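Long-range contacts in putative poly(3-hydroxybutyrate) depolymerase LpqC (PDB 3D0K), which probably hydrolyses ester bonds of poly(3-hydroxybutyrate) or related esters, as an enzyme of alpha/beta hydrolase type: residues A[170-174]-A[270-276]; A[73-77]-A[277-281]. One frame throughout, in Å; residues are numbered along the deposited sequence.

Interaction 1: residues A[170-174]-A[270-276]. With SO4 (sulfate ion), chain G.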
ATOM      1  N   THR A 170       2.177   3.097  -5.321  1.00 16.36           N
ATOM      2  CA  THR A 170       3.372   2.277  -5.484  1.00 18.03           C
ATOM      3  C   THR A 170       3.353   1.071  -4.541  1.00 18.38           C
ATOM      4  O   THR A 170       3.207   1.216  -3.320  1.00 17.21           O
ATOM      5  CB  THR A 170       4.603   3.103  -5.209  1.00 18.20           C
ATOM      6  OG1 THR A 170       4.702   4.120  -6.198  1.00 17.43           O
ATOM      7  CG2 THR A 170       5.878   2.202  -5.245  1.00 17.69           C
ATOM      8  N   ALA A 171       3.558  -0.130  -5.112  1.00 17.28           N
ATOM      9  CA  ALA A 171       3.688  -1.306  -4.300  1.00 19.50           C
ATOM     10  C   ALA A 171       5.140  -1.756  -4.405  1.00 19.45           C
ATOM     11  O   ALA A 171       5.651  -1.977  -5.497  1.00 19.00           O
ATOM     12  CB  ALA A 171       2.742  -2.422  -4.788  1.00 19.55           C
ATOM     13  N   ALA A 172       5.824  -1.820  -3.275  1.00 18.15           N
ATOM     14  CA  ALA A 172       7.243  -2.019  -3.299  1.00 17.56           C
ATOM     15  C   ALA A 172       7.605  -3.420  -2.748  1.00 17.22           C
ATOM     16  O   ALA A 172       7.192  -3.769  -1.637  1.00 16.45           O
ATOM     17  CB  ALA A 172       7.926  -0.905  -2.474  1.00 17.26           C
ATOM     18  N   ASN A 173       8.399  -4.198  -3.470  1.00 18.00           N
ATOM     19  CA  ASN A 173       8.788  -5.564  -2.984  1.00 17.66           C
ATOM     20  C   ASN A 173       7.656  -6.398  -2.348  1.00 17.36           C
ATOM     21  O   ASN A 173       7.858  -6.955  -1.279  1.00 18.03           O
ATOM     22  CB  ASN A 173       9.993  -5.528  -1.974  1.00 17.87           C
ATOM     23  CG  ASN A 173      11.263  -4.939  -2.589  1.00 19.76           C
ATOM     24  OD1 ASN A 173      11.443  -4.994  -3.809  1.00 16.34           O
ATOM     25  ND2 ASN A 173      12.114  -4.290  -1.747  1.00 21.15           N
ATOM     26  N   PRO A 174       6.452  -6.472  -2.962  1.00 17.72           N
ATOM     27  CA  PRO A 174       5.501  -7.446  -2.397  1.00 17.98           C
ATOM     28  C   PRO A 174       6.089  -8.867  -2.391  1.00 17.45           C
ATOM     29  O   PRO A 174       6.761  -9.237  -3.368  1.00 16.82           O
ATOM     30  CB  PRO A 174       4.308  -7.407  -3.391  1.00 18.79           C
ATOM     31  CG  PRO A 174       4.395  -6.008  -4.009  1.00 18.32           C
ATOM     32  CD  PRO A 174       5.890  -5.767  -4.146  1.00 19.61           C
ATOM     33  N   GLY A 270      17.794  -4.061  -1.749  1.00 23.05           N
ATOM     34  CA  GLY A 270      17.136  -5.357  -1.558  1.00 23.47           C
ATOM     35  C   GLY A 270      15.830  -5.188  -0.800  1.00 23.66           C
ATOM     36  O   GLY A 270      15.045  -4.296  -1.098  1.00 24.90           O
ATOM     37  N   HIS A 271      15.605  -6.050   0.196  1.00 24.09           N
ATOM     38  CA  HIS A 271      14.385  -6.042   0.962  1.00 22.99           C
ATOM     39  C   HIS A 271      14.513  -5.122   2.180  1.00 23.15           C
ATOM     40  O   HIS A 271      14.709  -5.579   3.313  1.00 24.54           O
ATOM     41  CB  HIS A 271      14.031  -7.482   1.368  1.00 23.78           C
ATOM     42  CG  HIS A 271      12.605  -7.644   1.774  1.00 23.99           C
ATOM     43  ND1 HIS A 271      11.559  -7.509   0.882  1.00 26.04           N
ATOM     44  CD2 HIS A 271      12.041  -7.877   2.985  1.00 27.49           C
ATOM     45  CE1 HIS A 271      10.417  -7.669   1.520  1.00 26.73           C
ATOM     46  NE2 HIS A 271      10.679  -7.884   2.798  1.00 27.45           N
ATOM     47  N   ASP A 272      14.405  -3.812   1.936  1.00 22.77           N
ATOM     48  CA  ASP A 272      14.777  -2.788   2.889  1.00 21.42           C
ATOM     49  C   ASP A 272      13.693  -1.686   2.764  1.00 19.94           C
ATOM     50  O   ASP A 272      13.754  -0.823   1.890  1.00 18.66           O
ATOM     51  CB  ASP A 272      16.184  -2.285   2.529  1.00 23.66           C
ATOM     52  CG  ASP A 272      16.759  -1.244   3.514  1.00 29.15           C
ATOM     53  OD1 ASP A 272      18.007  -1.056   3.421  1.00 37.24           O
ATOM     54  OD2 ASP A 272      16.041  -0.616   4.345  1.00 28.75           O
ATOM     55  N   GLY A 273      12.684  -1.781   3.612  1.00 18.69           N
ATOM     56  CA  GLY A 273      11.535  -0.853   3.581  1.00 18.56           C
ATOM     57  C   GLY A 273      11.943   0.601   3.751  1.00 21.52           C
ATOM     58  O   GLY A 273      11.341   1.484   3.124  1.00 21.73           O
ATOM     59  N   GLN A 274      12.944   0.876   4.584  1.00 21.54           N
ATOM     60  CA  GLN A 274      13.427   2.261   4.727  1.00 22.13           C
ATOM     61  C   GLN A 274      14.055   2.782   3.424  1.00 21.66           C
ATOM     62  O   GLN A 274      13.755   3.890   3.007  1.00 21.64           O
ATOM     63  CB  GLN A 274      14.483   2.342   5.829  1.00 22.53           C
ATOM     64  CG  GLN A 274      14.939   3.784   6.023  1.00 27.43           C
ATOM     65  CD  GLN A 274      15.642   4.022   7.316  1.00 32.95           C
ATOM     66  OE1 GLN A 274      15.721   5.170   7.780  1.00 36.79           O
ATOM     67  NE2 GLN A 274      16.166   2.958   7.920  1.00 31.71           N
ATOM     68  N   ALA A 275      14.961   2.006   2.811  1.00 21.48           N
ATOM     69  CA  ALA A 275      15.553   2.422   1.531  1.00 20.17           C
ATOM     70  C   ALA A 275      14.453   2.584   0.471  1.00 20.11           C
ATOM     71  O   ALA A 275      14.493   3.510  -0.311  1.00 19.25           O
ATOM     72  CB  ALA A 275      16.580   1.409   1.037  1.00 19.93           C
HETATM   73  N   MSE A 276      13.500   1.650   0.422  1.00 18.71           N
HETATM   74  CA  MSE A 276      12.494   1.665  -0.620  1.00 19.45           C
HETATM   75  C   MSE A 276      11.544   2.864  -0.401  1.00 18.72           C
HETATM   76  O   MSE A 276      11.088   3.483  -1.372  1.00 19.47           O
HETATM   77  CB  MSE A 276      11.707   0.350  -0.696  1.00 19.35           C
HETATM   78  CG  MSE A 276      12.590  -0.883  -1.041  1.00 21.09           C
HETATM   79 SE   MSE A 276      13.257  -0.763  -2.941  0.75 28.84          SE
HETATM   80  CE  MSE A 276      11.562  -1.341  -3.755  1.00 22.99           C
TER
HETATM   81  S   SO4 G 306       9.526  -5.651   5.983  1.00 42.56           S
HETATM   82  O1  SO4 G 306      10.380  -5.210   4.898  1.00 45.38           O
HETATM   83  O2  SO4 G 306       9.011  -6.973   5.682  1.00 42.81           O
HETATM   84  O3  SO4 G 306      10.276  -5.681   7.230  1.00 45.43           O
HETATM   85  O4  SO4 G 306       8.436  -4.680   6.129  1.00 46.01           O
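The side-chain amide of Asn173, just past the end of strand 168-172, reaches across the contact: its ND2 lies 3.0 Å from Gly270 O, while its OD1 accepts a hydrogen bond from Gly213 N. Asp272 N makes a weak hydrogen bond to Gly270 O, closing an inverse gamma turn centred on His271. Met276, a selenomethionine, crosses the amide at about a right angle. Its chain bends at both chi2 (-69°) and chi3 (-78°), which brings CE round to 3.6 Å from Asn173 ND2 and 3.9 Å from Ala172 CB. The His271 ring sits beside Asn173, with ND1 3.8 Å from Asn173 CB, while Asn173 O lies in the ring plane at its edge, near CE1. His271 ND1 is hydrogen-bonded to Asp216 OD2, and NE2 gives a weak hydrogen bond of 3.5 Å to O2 of a sulfate ion, probably from the crystallisation liquor, that is also hydrogen-bonded to Tyr70 OH. Asp272 N-caps the following helix: Ala275 N reaches its OD2 at 3.2 Å, straight at the hydrogen (172°) but from above the carboxylate plane. Together with Ser148 on a probable nucleophile elbow, His271 and Asp216 form what looks like the catalytic triad of an alpha/beta hydrolase.

Interaction 2: residues A[73-77]-A[277-281]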
ATOM      1  N   PHE A  73      10.439   6.328   8.799  1.00 19.47           N
ATOM      2  CA  PHE A  73      11.231   6.299   7.546  1.00 19.51           C
ATOM      3  C   PHE A  73      10.902   7.471   6.633  1.00 18.84           C
ATOM      4  O   PHE A  73      11.767   7.916   5.875  1.00 18.96           O
ATOM      5  CB  PHE A  73      10.944   5.042   6.715  1.00 19.83           C
ATOM      6  CG  PHE A  73      11.267   3.763   7.401  1.00 19.87           C
ATOM      7  CD1 PHE A  73      12.175   3.712   8.451  1.00 20.48           C
ATOM      8  CD2 PHE A  73      10.637   2.575   6.969  1.00 21.55           C
ATOM      9  CE1 PHE A  73      12.480   2.469   9.098  1.00 22.34           C
ATOM     10  CE2 PHE A  73      10.932   1.327   7.584  1.00 23.19           C
ATOM     11  CZ  PHE A  73      11.847   1.290   8.668  1.00 22.49           C
ATOM     12  N   TRP A  74       9.650   7.952   6.686  1.00 17.02           N
ATOM     13  CA  TRP A  74       9.175   9.040   5.836  1.00 17.76           C
ATOM     14  C   TRP A  74       9.362  10.464   6.393  1.00 18.97           C
ATOM     15  O   TRP A  74       9.043  11.434   5.703  1.00 19.06           O
ATOM     16  CB  TRP A  74       7.705   8.827   5.469  1.00 17.22           C
ATOM     17  CG  TRP A  74       7.539   7.760   4.405  1.00 17.67           C
ATOM     18  CD1 TRP A  74       7.589   6.374   4.572  1.00 18.04           C
ATOM     19  CD2 TRP A  74       7.385   7.999   3.021  1.00 18.25           C
ATOM     20  NE1 TRP A  74       7.409   5.740   3.338  1.00 16.57           N
ATOM     21  CE2 TRP A  74       7.296   6.722   2.374  1.00 18.97           C
ATOM     22  CE3 TRP A  74       7.254   9.178   2.243  1.00 21.44           C
ATOM     23  CZ2 TRP A  74       7.103   6.603   0.990  1.00 20.80           C
ATOM     24  CZ3 TRP A  74       7.067   9.054   0.863  1.00 19.00           C
ATOM     25  CH2 TRP A  74       6.996   7.764   0.256  1.00 20.50           C
ATOM     26  N   ILE A  75       9.844  10.590   7.628  1.00 18.20           N
ATOM     27  CA  ILE A  75      10.078  11.921   8.218  1.00 19.21           C
ATOM     28  C   ILE A  75      10.974  12.883   7.383  1.00 19.07           C
ATOM     29  O   ILE A  75      10.588  14.039   7.126  1.00 20.39           O
ATOM     30  CB  ILE A  75      10.497  11.836   9.700  1.00 18.95           C
ATOM     31  CG1 ILE A  75       9.272  11.378  10.558  1.00 19.65           C
ATOM     32  CG2 ILE A  75      11.028  13.223  10.208  1.00 20.18           C
ATOM     33  CD1 ILE A  75       9.690  10.999  12.019  1.00 20.55           C
ATOM     34  N   PRO A  76      12.165  12.438   6.969  1.00 19.81           N
ATOM     35  CA  PRO A  76      12.983  13.389   6.214  1.00 20.54           C
ATOM     36  C   PRO A  76      12.318  13.903   4.929  1.00 19.97           C
ATOM     37  O   PRO A  76      12.369  15.102   4.658  1.00 19.54           O
ATOM     38  CB  PRO A  76      14.266  12.586   5.921  1.00 21.95           C
ATOM     39  CG  PRO A  76      14.278  11.514   7.026  1.00 21.34           C
ATOM     40  CD  PRO A  76      12.853  11.134   7.154  1.00 19.72           C
ATOM     41  N   ALA A  77      11.665  13.018   4.174  1.00 20.01           N
ATOM     42  CA  ALA A  77      10.910  13.445   2.986  1.00 20.13           C
ATOM     43  C   ALA A  77       9.730  14.390   3.374  1.00 18.82           C
ATOM     44  O   ALA A  77       9.448  15.356   2.653  1.00 19.59           O
ATOM     45  CB  ALA A  77      10.407  12.193   2.170  1.00 20.66           C
ATOM     46  N   SER A 277      11.288   3.200   0.864  1.00 17.72           N
ATOM     47  CA  SER A 277      10.567   4.426   1.221  1.00 18.69           C
ATOM     48  C   SER A 277      11.259   5.693   0.671  1.00 18.50           C
ATOM     49  O   SER A 277      10.594   6.561   0.104  1.00 18.15           O
ATOM     50  CB  SER A 277      10.371   4.562   2.747  1.00 17.84           C
ATOM     51  OG  SER A 277       9.531   3.538   3.249  1.00 18.24           O
ATOM     52  N   GLN A 278      12.563   5.816   0.865  1.00 18.62           N
ATOM     53  CA  GLN A 278      13.278   7.013   0.447  1.00 18.73           C
ATOM     54  C   GLN A 278      13.421   7.100  -1.082  1.00 18.98           C
ATOM     55  O   GLN A 278      13.411   8.190  -1.668  1.00 19.50           O
ATOM     56  CB  GLN A 278      14.634   7.074   1.164  1.00 20.67           C
ATOM     57  CG  GLN A 278      14.495   7.053   2.686  1.00 24.32           C
ATOM     58  CD  GLN A 278      15.483   7.954   3.384  1.00 37.56           C
ATOM     59  OE1 GLN A 278      16.701   7.729   3.342  1.00 40.81           O
ATOM     60  NE2 GLN A 278      14.961   8.994   4.056  1.00 43.53           N
ATOM     61  N   VAL A 279      13.523   5.945  -1.724  1.00 18.39           N
ATOM     62  CA  VAL A 279      13.527   5.888  -3.186  1.00 18.33           C
ATOM     63  C   VAL A 279      12.188   6.319  -3.740  1.00 18.09           C
ATOM     64  O   VAL A 279      12.120   7.034  -4.705  1.00 18.29           O
ATOM     65  CB  VAL A 279      13.918   4.487  -3.651  1.00 19.51           C
ATOM     66  CG1 VAL A 279      13.590   4.257  -5.131  1.00 20.28           C
ATOM     67  CG2 VAL A 279      15.407   4.229  -3.294  1.00 16.07           C
ATOM     68  N   CYS A 280      11.109   5.802  -3.155  1.00 19.90           N
ATOM     69  CA  CYS A 280       9.750   6.169  -3.560  1.00 19.17           C
ATOM     70  C   CYS A 280       9.458   7.672  -3.432  1.00 19.73           C
ATOM     71  O   CYS A 280       8.829   8.261  -4.316  1.00 19.69           O
ATOM     72  CB  CYS A 280       8.723   5.343  -2.764  1.00 18.40           C
ATOM     73  SG  CYS A 280       7.050   5.565  -3.475  1.00 24.68           S
ATOM     74  N   ALA A 281       9.916   8.256  -2.322  1.00 18.28           N
ATOM     75  CA  ALA A 281       9.802   9.685  -2.044  1.00 17.60           C
ATOM     76  C   ALA A 281      10.572  10.466  -3.078  1.00 18.40           C
ATOM     77  O   ALA A 281      10.102  11.512  -3.522  1.00 17.91           O
ATOM     78  CB  ALA A 281      10.322   9.989  -0.681  1.00 18.18           C
TER
HETATM   79  O   HOH W   1      12.111  10.059   4.127  1.00 20.62           O
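Ala281 pushes its methyl into the hollow between Ala77 and the indole of Trp74: its CB is 3.6 Å from Ala77 CB and 3.7 Å from Trp74 CZ3. With such small side chains at Ala77 and Ala281, the two helices come close at this point. The indole runs alongside helix 273-286 as a flat slab. Ser277 O rests over one of its faces, 3.6 Å above the plane and offset toward the rim, and Cys280 CB sits 4.2 Å from Trp74 CH2. At the pyrrole end, Trp74 NE1 comes within 3.1 Å of Ser277 OG, whose hydrogen bond is to Gly273 O one turn back in its own helix. Both helices belong to the same layer of an alpha/beta hydrolase-type sandwich: Trp74 reaches down to Val57 and Val59 of one sheet strand and meets Phe145 of another edge-to-face, while Ser277 and Cys280 press on that same phenylalanine. Phe73 sets CB and the CD2 corner of its ring against Ser277, while the far end of the ring leads away. Gln278, bent at chi2 (-142°), swings its amide back across Pro76 at about a right angle. A water bridges the two segments there, donating to Phe73 O at 2.8 Å and accepting from Ala77 N and from Gln278 NE2, each at 3.0 Å.

Helix 273-286 serves both contacts, its first turn and the loop before it in interaction 1 and the next turns in interaction 2; the two centres lie 11 Å apart. They touch directly where Phe73 CD2 packs 3.6 Å from Gln274 CA and 4.0 Å from Gly273 C, and again deeper down, where Thr170 OG1 is 3.9 Å from Cys280 SG. The probable active site belongs to interaction 1, through His271. Interaction 2 flanks it: Phe73 stacks edge-to-face on Tyr70, whose hydroxyl is hydrogen-bonded to the same sulfate that His271 meets, and Phe145, beside Trp74, also touches Ala172.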